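Local coordinates for beta-N-acetylhexosaminidase (Microbacterium sp. HJ5, PDB 7BWG), which probably hydrolyses terminal non-reducing N-acetyl-D-hexosamine residues from N-acetyl-beta-D-hexosaminides, as a beta-N-acetylglucosaminidase of glycoside hydrolase family 20, at residues Leu19-Pro24 and Arg492-Ala497; Ala136-Tyr141 and Trp428-Val433; Pro395-Tyr400 and Trp415-Thr420; Met403-Gly408 and Phe465-Ala470; Ser421-Tyr426 and Arg486-Phe491. One frame throughout, in Å; residues are numbered along the deposited sequence.

Interactions 1, 4 and 5 form a connected group around helices 467-475 and 488-497, the latter shared by 1 and 5. Interaction 4 touches both through Ala469 and Ala470. Interactions 3 and 4 meet at a backbone hydrogen bond between Thr420 and Lys404. Interaction 2 stands at the barrel's start and touches interaction 3 through Trp428. Interaction 4 is buried; the others are partly buried. Interaction 1 sets small apolar side chains on a helix beside a buried arginine with one weak bond across. Interaction 3 adds a rim-to-rim aromatic pair to alanine packing and one hydrogen bond. Interaction 2 is a salt bridge, interaction 4 a cation-pi stack, and interaction 5 an aromatic cluster between two helices.

Interaction 1 (Leu19-Pro24 and Arg492-Ala497); sequences LPAVVP and RARVGA
Ala21 and Arg494 mark the closest approach of the two backbones, with CA atoms 4.7 Å apart. Segment 19-24 is extended but belongs to no regular strand. It runs past helix 488-497, and Val23 lies nearest Val495, at 6.3 Å between CA atoms. A cis peptide bond precedes Pro24 at the end of the segment. The side chains of Ala21 and Val23 point toward the helix, and that of Val22 points away. Ala21 CB rests on the helix backbone, 3.7 Å from Arg494 CA. The same methyl meets Ala497 CB at 3.8 Å, one turn further along. Val23 uses its CG2 branch, which lies 3.6 Å from Arg494 CB and 4.2 Å from Val495 CB. The Arg494 chain leaves the helix and bends at chi3 (-84°), which swings the guanidinium back beside the extended segment. There NH1 gives a weak bond to Val22 O, 3.2 Å long, with an N-H...O angle of 135°. The acceptor lies at the edge of the guanidinium, near its plane. The stronger partner of NH1 is Glu473, which forms a salt bridge with it. NH2 donates to Leu485 O and NE to Ser490 OG, so all three nitrogens of this buried arginine are held. Val22 turns to Thr114 and Gln117 of helix 105-118. The N-terminal segment is thus packed between that helix and helices 467-475 and 488-497, as expected where the N-terminal domain of a family 20 enzyme joins its TIM-barrel part.

Interaction 2 (Ala136-Tyr141 and Trp428-Val433); sequences APRFAY and WEPSTV
Glu429 OE1 is gripped by three donors: Arg138 NH1, Ser431 N and Ser431 OG. The site belongs to the TIM barrel of the catalytic domain. Segment 136-141 leads into its first strand, 141-147, and segment 428-433 precedes strand 442-449, which pairs with it to close the barrel. The contact therefore lies toward the N-terminal ends of these strands, whereas the active site of such barrels lies at the other end. Arg138 and Glu429 form a salt bridge. Arg138 NH1 reaches Glu429 OE1 at 2.8 Å, on the syn lone pair, with the oxygen 4° out of the guanidinium plane. NH2 of the same arginine also points to that oxygen. The two donors of Ser431 come from the anti side, both tilted from the carboxylate plane. Ser431 N lies 2.9 Å from Glu429 OE1 and Ser431 OG 3.1 Å from it. The other carboxylate oxygen, OE2, accepts from Thr480 N, which should fix the rotation of the group. Arg138 spans the gap with a chain extended from CG to NE, CG being anti to the backbone N (chi1 -175°). Backbone hydrogen bonds tie Arg138 to Trp476 and Phe139 to Ala475. Phe139 and Pro430 add an apolar contact beside the charged one: Pro430 CB sits 3.8 Å from both CE2 and CZ of the Phe139 ring.

Interaction 3 (Pro395-Tyr400 and Trp415-Thr420); sequences PADAIY and WANGPT
Thr420 and Asp397 make the hydrogen bond of this contact. Thr420 OG1 donates to Asp397 O over 3.0 Å and comes from above the carbonyl plane, 43° out of it. The threonine has OG1 turned away from its own carbonyl carbon (chi1 -67°), which leaves Thr420 CG2 beside two carbonyl oxygens, 3.3 Å from Asp397 O and 3.6 Å from Ala398 O. The carboxylate of Asp397 is engaged separately: OD1 accepts from Tyr370 N. The apolar contacts are made by small groups. Ala396 CB touches Trp415 CH2 at 3.6 Å, meeting the indole obliquely. Ala416 CB lies 3.9 Å from Asp397 CA, where the two backbones run nearest each other. The aromatic contact pairs Tyr400 with Trp415. Their ring planes stand at 71°, and the centroids of the tyrosine ring and the six-membered indole ring are 5.7 Å apart. This is a rim-to-rim meeting, in which CE2 and CD2 of Tyr400 meet CZ2 of Trp415, and it is not a T-shaped stack. Tyr400 does have an edge-to-face partner in Trp450. The contact ties the short, weakly bonded helix 396-399 to the end of the loop before helix 422-426. Helix 396-399 directly follows barrel strand 391-393. Ile399 and Tyr400 lean on Pro448 of strand 442-449, while Asp397, Asn417 and Thr420 pack against helix 422-426.

Interaction 4 (Met403-Gly408 and Phe465-Ala470); sequences MKYPTG and FPRIAA
The chain of Arg467 stays extended at chi2 and bends at chi3 (-79°), which lays its guanidinium over one face of Tyr405. The two side chains slide past each other in opposite directions. The flat groups are nearly parallel, at 17°, with centres 3.8 Å apart. This is a stacked cation-pi pair, with the arginine CZ offset toward the rim of the ring. The guanidinium edge is used for hydrogen bonds. Arg467 NH1 donates to Met403 O over 2.6 Å, with the oxygen close to the guanidinium plane and an N-H...O angle of 160°. NH2 adds a weak bond to the same Met403 O at 3.1 Å. Arg467 NH2 also donates to Met463 O, and NH1 has a weak bond to Thr420 O. Face and edge together should keep this buried group from turning. At the far end of the ring, Tyr405 OH sits 3.5 Å from Pro466 CB. His510 meets the Tyr405 ring edge-to-face, and Val422 of helix 422-426 packs on both Tyr405 and Arg467. A leucine in place of Arg467 would probably leave Met403 O without its donors and Tyr405 without its stacked cation. The contact fastens the long loop between helices 396-399 and 422-426 to the start of helix 467-475, on the outer layer of the TIM barrel typical of family 20 catalytic domains.

Interaction 5 (Ser421-Tyr426 and Arg486-Phe491); sequences SVQRAY and RTWESF
Tyr426 and Phe491 form an offset stack, with centroids 4.3 Å apart and planes at 18°. It joins helix 422-426, within the TIM-barrel catalytic domain, to the first turn of helix 488-497 near the C-terminal end of the chain. Both side chains have CG anti to the backbone N (chi1 -166° in Tyr426), which points the rings into the gap between the helices. A CH-pi contact extends the stack: Phe491 CB lies 3.9 Å from the centroid of the Tyr426 ring. Arg486 NH2 lies over the opposite face of that ring, with the guanidinium steeply tilted to it. A second CH-pi contact involves Trp488. Gln423 CB sits over the six-membered ring of Trp488, 3.7 Å from its centroid, and the extended glutamine chain runs on across the same indole face. The Trp488 edge turns to Tyr426, where Tyr426 CD2 meets Trp488 CE3 at 4.1 Å. With the indole of Trp488 cut back to an alanine, Gln423 is likely to lose the surface it lies on and a gap to open beside Tyr426. The polar contacts centre on Tyr426 OH. Arg486 NE donates to it over 2.9 Å in an almost straight bond, 168°, within the guanidinium plane. Glu473 OE2 is its other partner, a hydrogen bond from helix 467-475. Apolar packing completes the contact through one branch of Val422: CG1 lies 4.0 Å from Trp488 CH2 and 4.1 Å from Phe491 CE2, at the edge of the phenylalanine ring.

Interaction 1 (Leu19-Pro24 and Arg492-Ala497)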
# COMPACT_ATOMS: atom_id res chain seq x y z
N LEU A 19 1.18 32.62 35.07
CA LEU A 19 1.55 32.15 33.74
C LEU A 19 0.46 31.25 33.16
O LEU A 19 0.01 30.31 33.83
CB LEU A 19 2.89 31.41 33.78
CG LEU A 19 3.57 31.15 32.44
CD1 LEU A 19 4.09 32.44 31.84
CD2 LEU A 19 4.69 30.14 32.61
N PRO A 20 0.03 31.53 31.94
CA PRO A 20 -1.08 30.78 31.34
C PRO A 20 -0.74 29.31 31.16
O PRO A 20 0.29 28.97 30.56
CB PRO A 20 -1.31 31.49 30.00
CG PRO A 20 -0.66 32.83 30.14
CD PRO A 20 0.52 32.60 31.04
N ALA A 21 -1.61 28.44 31.66
CA ALA A 21 -1.37 27.01 31.66
C ALA A 21 -1.68 26.41 30.29
O ALA A 21 -2.75 26.65 29.73
CB ALA A 21 -2.20 26.32 32.73
N VAL A 22 -0.74 25.62 29.77
CA VAL A 22 -0.90 24.93 28.49
C VAL A 22 -0.12 23.62 28.56
O VAL A 22 1.04 23.60 28.96
CB VAL A 22 -0.42 25.79 27.30
CG1 VAL A 22 -1.49 26.79 26.89
CG2 VAL A 22 0.87 26.51 27.66
N VAL A 23 -0.77 22.52 28.16
CA VAL A 23 -0.15 21.20 28.19
C VAL A 23 -0.24 20.58 26.80
O VAL A 23 -1.33 20.54 26.21
CB VAL A 23 -0.82 20.29 29.24
CG1 VAL A 23 -0.09 18.96 29.34
CG2 VAL A 23 -0.85 20.98 30.59
N PRO A 24 0.86 20.06 26.23
CA PRO A 24 2.21 19.95 26.80
C PRO A 24 2.90 21.30 26.96
O PRO A 24 2.62 22.23 26.20
CB PRO A 24 2.97 19.09 25.77
CG PRO A 24 1.91 18.49 24.90
CD PRO A 24 0.79 19.47 24.88
N ARG A 492 1.29 19.25 37.54
CA ARG A 492 0.07 19.10 38.33
C ARG A 492 -0.75 20.38 38.38
O ARG A 492 -1.95 20.32 38.67
CB ARG A 492 0.40 18.64 39.75
N ALA A 493 -0.15 21.53 38.11
CA ALA A 493 -0.90 22.78 38.07
C ALA A 493 -1.49 23.05 36.69
O ALA A 493 -2.63 23.52 36.58
CB ALA A 493 -0.02 23.95 38.49
N ARG A 494 -0.74 22.74 35.63
CA ARG A 494 -1.19 23.07 34.28
C ARG A 494 -2.25 22.09 33.78
O ARG A 494 -3.25 22.52 33.18
CB ARG A 494 0.01 23.09 33.33
CG ARG A 494 1.08 24.10 33.71
CD ARG A 494 2.19 24.17 32.67
NE ARG A 494 3.20 23.13 32.89
CZ ARG A 494 3.32 22.04 32.14
NH1 ARG A 494 2.50 21.83 31.13
NH2 ARG A 494 4.27 21.16 32.41
N VAL A 495 -2.06 20.79 34.00
CA VAL A 495 -3.06 19.83 33.57
C VAL A 495 -4.31 19.90 34.44
O VAL A 495 -5.40 19.50 34.01
CB VAL A 495 -2.46 18.40 33.54
CG1 VAL A 495 -2.06 17.95 34.93
CG2 VAL A 495 -3.41 17.41 32.91
N GLY A 496 -4.20 20.45 35.66
CA GLY A 496 -5.37 20.70 36.47
C GLY A 496 -6.19 21.89 36.03
O GLY A 496 -7.40 21.94 36.31
N ALA A 497 -5.57 22.85 35.35
CA ALA A 497 -6.31 23.99 34.80
C ALA A 497 -7.09 23.63 33.55
O ALA A 497 -8.06 24.32 33.22
CB ALA A 497 -5.35 25.14 34.50

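Interaction 2 (Ala136-Tyr141 and Trp428-Val433)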
# COMPACT_ATOMS: atom_id res chain seq x y z
N ALA A 136 8.10 23.85 19.54
CA ALA A 136 8.69 22.84 18.66
C ALA A 136 8.72 21.50 19.38
O ALA A 136 8.96 21.46 20.60
CB ALA A 136 10.10 23.25 18.23
N PRO A 137 8.48 20.39 18.68
CA PRO A 137 8.43 19.09 19.36
C PRO A 137 9.81 18.52 19.63
O PRO A 137 10.76 18.73 18.87
CB PRO A 137 7.67 18.21 18.36
CG PRO A 137 7.27 19.11 17.21
CD PRO A 137 8.19 20.28 17.25
N ARG A 138 9.91 17.78 20.73
CA ARG A 138 11.17 17.15 21.09
C ARG A 138 11.38 15.85 20.33
O ARG A 138 12.48 15.58 19.84
CB ARG A 138 11.22 16.89 22.60
CG ARG A 138 12.54 16.32 23.09
CD ARG A 138 12.46 15.93 24.56
NE ARG A 138 13.67 15.26 25.02
CZ ARG A 138 13.78 14.63 26.18
NH1 ARG A 138 12.75 14.57 27.00
NH2 ARG A 138 14.93 14.05 26.51
N PHE A 139 10.33 15.03 20.20
CA PHE A 139 10.41 13.75 19.53
C PHE A 139 9.46 13.73 18.34
O PHE A 139 8.32 14.20 18.44
CB PHE A 139 10.07 12.60 20.49
CG PHE A 139 10.99 12.51 21.68
CD1 PHE A 139 12.35 12.29 21.50
CD2 PHE A 139 10.50 12.65 22.97
CE1 PHE A 139 13.19 12.21 22.59
CE2 PHE A 139 11.34 12.56 24.06
CZ PHE A 139 12.69 12.34 23.87
N ALA A 140 9.93 13.18 17.22
CA ALA A 140 9.10 13.10 16.02
C ALA A 140 7.96 12.10 16.19
O ALA A 140 6.92 12.24 15.54
CB ALA A 140 9.96 12.72 14.81
N TYR A 141 8.14 11.10 17.04
CA TYR A 141 7.09 10.13 17.34
C TYR A 141 6.47 10.49 18.69
O TYR A 141 7.14 10.45 19.72
CB TYR A 141 7.65 8.71 17.37
CG TYR A 141 6.60 7.62 17.29
CD1 TYR A 141 5.95 7.17 18.43
CD2 TYR A 141 6.26 7.04 16.07
CE1 TYR A 141 4.99 6.17 18.36
CE2 TYR A 141 5.31 6.04 15.99
CZ TYR A 141 4.67 5.61 17.13
OH TYR A 141 3.72 4.62 17.06
N TRP A 428 9.55 10.50 35.27
CA TRP A 428 10.54 9.86 34.42
C TRP A 428 10.97 10.81 33.32
O TRP A 428 10.21 11.69 32.90
CB TRP A 428 10.01 8.56 33.82
CG TRP A 428 8.88 8.75 32.86
CD1 TRP A 428 7.60 9.13 33.16
CD2 TRP A 428 8.91 8.56 31.44
NE1 TRP A 428 6.84 9.19 32.02
CE2 TRP A 428 7.62 8.85 30.95
CE3 TRP A 428 9.91 8.18 30.54
CZ2 TRP A 428 7.31 8.76 29.59
CZ3 TRP A 428 9.60 8.10 29.19
CH2 TRP A 428 8.30 8.39 28.73
N GLU A 429 12.20 10.62 32.85
CA GLU A 429 12.77 11.38 31.75
C GLU A 429 13.05 10.43 30.59
O GLU A 429 13.74 9.41 30.79
CB GLU A 429 14.06 12.09 32.18
CG GLU A 429 14.98 12.49 31.04
CD GLU A 429 14.32 13.44 30.06
OE1 GLU A 429 14.48 13.24 28.83
OE2 GLU A 429 13.65 14.39 30.51
N PRO A 430 12.53 10.69 29.39
CA PRO A 430 12.79 9.77 28.26
C PRO A 430 14.26 9.55 27.96
O PRO A 430 14.60 8.54 27.33
CB PRO A 430 12.07 10.46 27.09
CG PRO A 430 10.97 11.23 27.74
CD PRO A 430 11.55 11.73 29.04
N SER A 431 15.14 10.45 28.38
CA SER A 431 16.57 10.30 28.12
C SER A 431 17.27 9.45 29.17
O SER A 431 18.08 8.59 28.82
CB SER A 431 17.24 11.68 28.04
OG SER A 431 16.77 12.41 26.92
N THR A 432 16.99 9.68 30.46
CA THR A 432 17.69 8.96 31.51
C THR A 432 17.23 7.51 31.60
O THR A 432 18.06 6.60 31.73
CB THR A 432 17.49 9.66 32.86
N VAL A 433 15.92 7.27 31.52
CA VAL A 433 15.41 5.91 31.54
C VAL A 433 15.87 5.13 30.31
O VAL A 433 15.88 3.89 30.34
CB VAL A 433 13.87 5.91 31.64

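Interaction 3 (Pro395-Tyr400 and Trp415-Thr420)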
# COMPACT_ATOMS: atom_id res chain seq x y z
N PRO A 395 7.26 3.02 28.99
CA PRO A 395 7.47 2.29 30.25
C PRO A 395 6.15 1.86 30.87
O PRO A 395 5.22 2.66 31.03
CB PRO A 395 8.22 3.29 31.13
CG PRO A 395 8.71 4.36 30.19
CD PRO A 395 7.71 4.42 29.09
N ALA A 396 6.07 0.57 31.23
CA ALA A 396 4.84 0.02 31.78
C ALA A 396 4.46 0.72 33.08
O ALA A 396 3.31 1.15 33.26
CB ALA A 396 4.98 -1.48 32.01
N ASP A 397 5.41 0.84 34.01
CA ASP A 397 5.13 1.50 35.27
C ASP A 397 4.79 2.97 35.09
O ASP A 397 4.08 3.54 35.92
CB ASP A 397 6.32 1.35 36.22
CG ASP A 397 7.59 1.95 35.66
OD1 ASP A 397 7.66 2.15 34.43
OD2 ASP A 397 8.52 2.23 36.44
N ALA A 398 5.26 3.59 34.01
CA ALA A 398 5.05 5.02 33.78
C ALA A 398 3.84 5.29 32.89
O ALA A 398 2.85 5.87 33.34
CB ALA A 398 6.31 5.64 33.16
N ILE A 399 3.90 4.87 31.62
CA ILE A 399 3.01 5.40 30.60
C ILE A 399 1.91 4.43 30.19
O ILE A 399 1.05 4.80 29.37
CB ILE A 399 3.82 5.86 29.37
CG1 ILE A 399 3.16 7.11 28.77
CG2 ILE A 399 3.96 4.74 28.36
CD1 ILE A 399 3.15 8.27 29.74
N TYR A 400 1.88 3.22 30.75
CA TYR A 400 0.80 2.28 30.44
C TYR A 400 -0.51 2.82 30.98
O TYR A 400 -0.76 2.78 32.20
CB TYR A 400 1.11 0.90 31.01
CG TYR A 400 1.75 -0.03 30.01
CD1 TYR A 400 2.28 0.45 28.82
CD2 TYR A 400 1.81 -1.40 30.24
CE1 TYR A 400 2.86 -0.39 27.90
CE2 TYR A 400 2.39 -2.25 29.33
CZ TYR A 400 2.92 -1.74 28.16
OH TYR A 400 3.49 -2.59 27.24
N TRP A 415 -0.10 -5.02 37.02
CA TRP A 415 0.96 -6.02 36.93
C TRP A 415 2.36 -5.42 36.87
O TRP A 415 3.33 -6.17 37.01
CB TRP A 415 0.74 -6.91 35.70
CG TRP A 415 0.77 -6.18 34.39
CD1 TRP A 415 -0.30 -5.77 33.66
CD2 TRP A 415 1.94 -5.80 33.65
NE1 TRP A 415 0.13 -5.14 32.51
CE2 TRP A 415 1.49 -5.15 32.48
CE3 TRP A 415 3.32 -5.94 33.86
CZ2 TRP A 415 2.38 -4.64 31.53
CZ3 TRP A 415 4.19 -5.43 32.92
CH2 TRP A 415 3.71 -4.79 31.77
N ALA A 416 2.49 -4.11 36.66
CA ALA A 416 3.81 -3.48 36.61
C ALA A 416 4.47 -3.57 37.98
O ALA A 416 5.07 -4.59 38.32
CB ALA A 416 3.70 -2.02 36.16
N ASN A 417 4.38 -2.50 38.76
CA ASN A 417 4.79 -2.50 40.16
C ASN A 417 3.69 -1.87 41.00
O ASN A 417 3.92 -1.00 41.84
CB ASN A 417 6.12 -1.78 40.36
CG ASN A 417 7.23 -2.35 39.50
OD1 ASN A 417 7.48 -3.55 39.50
ND2 ASN A 417 7.90 -1.48 38.75
N GLY A 418 2.46 -2.32 40.77
CA GLY A 418 1.30 -1.76 41.42
C GLY A 418 0.56 -0.79 40.51
O GLY A 418 0.89 -0.65 39.33
N PRO A 419 -0.46 -0.13 41.05
CA PRO A 419 -1.13 0.92 40.28
C PRO A 419 -0.18 2.08 39.98
O PRO A 419 0.84 2.27 40.64
CB PRO A 419 -2.27 1.36 41.21
CG PRO A 419 -2.48 0.22 42.14
CD PRO A 419 -1.12 -0.40 42.33
N THR A 420 -0.54 2.84 38.95
CA THR A 420 0.28 3.95 38.47
C THR A 420 -0.41 5.27 38.81
O THR A 420 -1.49 5.56 38.29
CB THR A 420 0.52 3.84 36.96
OG1 THR A 420 1.33 2.69 36.69
CG2 THR A 420 1.22 5.09 36.44

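Interaction 4 (Met403-Gly408 and Phe465-Ala470)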
# COMPACT_ATOMS: atom_id res chain seq x y z
N MET A 403 -3.05 0.83 33.22
CA MET A 403 -2.67 0.46 34.58
C MET A 403 -3.56 1.17 35.59
O MET A 403 -3.84 2.37 35.46
CB MET A 403 -1.20 0.80 34.83
CG MET A 403 -0.51 -0.13 35.82
SD MET A 403 -0.37 -1.81 35.20
CE MET A 403 0.79 -1.59 33.85
N LYS A 404 -4.00 0.42 36.60
CA LYS A 404 -4.92 0.93 37.61
C LYS A 404 -4.41 2.23 38.23
O LYS A 404 -3.20 2.45 38.35
CB LYS A 404 -5.12 -0.10 38.72
CG LYS A 404 -6.38 -0.95 38.59
CD LYS A 404 -6.37 -2.07 39.63
CE LYS A 404 -7.75 -2.66 39.82
NZ LYS A 404 -8.70 -1.68 40.42
N TYR A 405 -5.35 3.10 38.62
CA TYR A 405 -4.99 4.23 39.47
C TYR A 405 -4.84 3.75 40.91
O TYR A 405 -5.55 2.84 41.35
CB TYR A 405 -6.05 5.32 39.41
CG TYR A 405 -5.98 6.26 38.22
CD1 TYR A 405 -5.21 7.41 38.27
CD2 TYR A 405 -6.72 6.01 37.07
CE1 TYR A 405 -5.15 8.28 37.19
CE2 TYR A 405 -6.67 6.87 35.98
CZ TYR A 405 -5.88 8.00 36.05
OH TYR A 405 -5.83 8.87 34.97
N PRO A 406 -3.92 4.33 41.67
CA PRO A 406 -3.88 4.02 43.11
C PRO A 406 -5.07 4.57 43.86
O PRO A 406 -5.47 3.99 44.87
CB PRO A 406 -2.56 4.67 43.57
CG PRO A 406 -2.32 5.76 42.59
CD PRO A 406 -2.85 5.27 41.28
N THR A 407 -5.66 5.67 43.39
CA THR A 407 -6.83 6.26 44.03
C THR A 407 -8.00 5.28 44.01
O THR A 407 -8.42 4.79 45.07
CB THR A 407 -7.23 7.57 43.33
N GLY A 408 -8.55 5.01 42.83
CA GLY A 408 -9.51 3.95 42.67
C GLY A 408 -10.71 4.28 41.80
O GLY A 408 -11.79 4.60 42.30
N PHE A 465 -6.69 9.42 30.04
CA PHE A 465 -6.35 10.80 30.33
C PHE A 465 -5.76 10.95 31.73
O PHE A 465 -5.16 9.98 32.24
CB PHE A 465 -7.58 11.69 30.10
CG PHE A 465 -7.57 12.35 28.76
CD1 PHE A 465 -6.92 13.55 28.57
CD2 PHE A 465 -8.18 11.74 27.67
CE1 PHE A 465 -6.89 14.16 27.33
CE2 PHE A 465 -8.15 12.34 26.43
CZ PHE A 465 -7.50 13.55 26.26
N PRO A 466 -5.92 12.09 32.42
CA PRO A 466 -4.79 12.67 33.14
C PRO A 466 -3.42 12.24 32.62
O PRO A 466 -2.67 13.07 32.09
CB PRO A 466 -5.03 12.21 34.57
CG PRO A 466 -6.54 12.28 34.69
CD PRO A 466 -7.12 12.21 33.27
N ARG A 467 -3.09 10.96 32.76
CA ARG A 467 -1.74 10.48 32.54
C ARG A 467 -1.34 10.41 31.07
O ARG A 467 -0.16 10.18 30.78
CB ARG A 467 -1.58 9.10 33.19
CG ARG A 467 -2.39 8.96 34.46
CD ARG A 467 -2.45 7.53 34.94
NE ARG A 467 -3.42 6.75 34.18
CZ ARG A 467 -3.74 5.49 34.46
NH1 ARG A 467 -3.18 4.87 35.48
NH2 ARG A 467 -4.63 4.86 33.71
N ILE A 468 -2.26 10.61 30.12
CA ILE A 468 -1.82 10.76 28.73
C ILE A 468 -1.18 12.12 28.52
O ILE A 468 -0.39 12.29 27.58
CB ILE A 468 -2.98 10.53 27.74
CG1 ILE A 468 -2.44 10.32 26.32
CG2 ILE A 468 -3.96 11.70 27.77
CD1 ILE A 468 -3.41 9.63 25.38
N ALA A 469 -1.50 13.10 29.36
CA ALA A 469 -0.79 14.37 29.31
C ALA A 469 0.67 14.19 29.69
O ALA A 469 1.55 14.84 29.12
CB ALA A 469 -1.47 15.39 30.23
N ALA A 470 0.95 13.30 30.65
CA ALA A 470 2.33 12.96 30.97
C ALA A 470 3.02 12.29 29.79
O ALA A 470 4.25 12.36 29.67
CB ALA A 470 2.38 12.06 32.20

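Interaction 5 (Ser421-Tyr426 and Arg486-Phe491)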
# COMPACT_ATOMS: atom_id res chain seq x y z
N SER A 421 0.22 6.05 39.69
CA SER A 421 -0.28 7.38 39.98
C SER A 421 0.04 8.32 38.82
O SER A 421 0.95 8.08 38.02
CB SER A 421 0.32 7.92 41.28
OG SER A 421 1.72 8.07 41.17
N VAL A 422 -0.74 9.40 38.73
CA VAL A 422 -0.47 10.42 37.71
C VAL A 422 0.94 10.98 37.88
O VAL A 422 1.62 11.28 36.90
CB VAL A 422 -1.54 11.53 37.78
CG1 VAL A 422 -1.22 12.65 36.80
CG2 VAL A 422 -2.92 10.96 37.51
N GLN A 423 1.39 11.10 39.13
CA GLN A 423 2.76 11.53 39.39
C GLN A 423 3.76 10.51 38.88
O GLN A 423 4.75 10.87 38.22
CB GLN A 423 2.95 11.77 40.89
CG GLN A 423 4.41 11.85 41.32
CD GLN A 423 4.60 12.67 42.57
OE1 GLN A 423 3.65 12.95 43.30
NE2 GLN A 423 5.84 13.08 42.83
N ARG A 424 3.53 9.23 39.17
CA ARG A 424 4.44 8.18 38.71
C ARG A 424 4.45 8.09 37.19
O ARG A 424 5.47 7.74 36.59
CB ARG A 424 4.04 6.85 39.34
CG ARG A 424 4.86 5.66 38.90
CD ARG A 424 4.00 4.43 38.89
NE ARG A 424 4.75 3.22 39.23
CZ ARG A 424 4.22 2.00 39.23
NH1 ARG A 424 2.95 1.82 38.90
NH2 ARG A 424 4.98 0.97 39.55
N ALA A 425 3.32 8.39 36.54
CA ALA A 425 3.28 8.46 35.09
C ALA A 425 4.13 9.60 34.55
O ALA A 425 4.50 9.59 33.37
CB ALA A 425 1.84 8.61 34.60
N TYR A 426 4.44 10.59 35.39
CA TYR A 426 5.26 11.73 35.01
C TYR A 426 6.67 11.68 35.57
O TYR A 426 7.54 12.41 35.09
CB TYR A 426 4.58 13.03 35.48
CG TYR A 426 5.14 14.30 34.88
CD1 TYR A 426 4.83 14.67 33.58
CD2 TYR A 426 5.97 15.13 35.62
CE1 TYR A 426 5.34 15.83 33.03
CE2 TYR A 426 6.48 16.29 35.08
CZ TYR A 426 6.16 16.64 33.79
OH TYR A 426 6.67 17.79 33.24
N ARG A 486 8.87 21.62 33.21
CA ARG A 486 8.77 20.17 33.23
C ARG A 486 9.16 19.61 34.60
O ARG A 486 10.07 18.80 34.75
CB ARG A 486 9.62 19.57 32.11
CG ARG A 486 8.93 19.62 30.76
CD ARG A 486 8.92 18.25 30.10
NE ARG A 486 8.47 17.19 31.00
CZ ARG A 486 8.68 15.90 30.78
NH1 ARG A 486 9.34 15.51 29.70
NH2 ARG A 486 8.23 15.00 31.65
N THR A 487 8.43 20.06 35.61
CA THR A 487 8.52 19.52 36.95
C THR A 487 7.14 19.04 37.38
O THR A 487 6.12 19.46 36.83
CB THR A 487 9.06 20.55 37.95
OG1 THR A 487 9.00 20.01 39.28
CG2 THR A 487 8.24 21.83 37.90
N TRP A 488 7.12 18.14 38.37
CA TRP A 488 5.85 17.60 38.84
C TRP A 488 4.97 18.69 39.44
O TRP A 488 3.74 18.64 39.31
CB TRP A 488 6.08 16.48 39.85
CG TRP A 488 4.82 16.06 40.55
CD1 TRP A 488 4.61 16.02 41.90
CD2 TRP A 488 3.60 15.63 39.94
NE1 TRP A 488 3.33 15.59 42.17
CE2 TRP A 488 2.69 15.34 40.99
CE3 TRP A 488 3.18 15.45 38.62
CZ2 TRP A 488 1.39 14.89 40.75
CZ3 TRP A 488 1.89 15.01 38.39
CH2 TRP A 488 1.01 14.73 39.44
N GLU A 489 5.58 19.68 40.09
CA GLU A 489 4.79 20.75 40.71
C GLU A 489 4.10 21.61 39.65
O GLU A 489 2.97 22.06 39.86
CB GLU A 489 5.69 21.61 41.60
CG GLU A 489 6.04 20.98 42.95
CD GLU A 489 6.86 19.71 42.81
OE1 GLU A 489 7.79 19.69 41.97
OE2 GLU A 489 6.58 18.73 43.53
N SER A 490 4.75 21.83 38.51
CA SER A 490 4.16 22.64 37.46
C SER A 490 3.17 21.84 36.62
O SER A 490 2.10 22.35 36.26
CB SER A 490 5.25 23.23 36.56
OG SER A 490 4.69 23.91 35.45
N PHE A 491 3.50 20.59 36.30
CA PHE A 491 2.58 19.74 35.53
C PHE A 491 1.25 19.61 36.26
O PHE A 491 0.19 19.85 35.67
CB PHE A 491 3.21 18.37 35.28
CG PHE A 491 2.29 17.40 34.59
CD1 PHE A 491 2.17 17.41 33.21
CD2 PHE A 491 1.55 16.48 35.31
CE1 PHE A 491 1.33 16.52 32.56
CE2 PHE A 491 0.71 15.59 34.67
CZ PHE A 491 0.60 15.61 33.30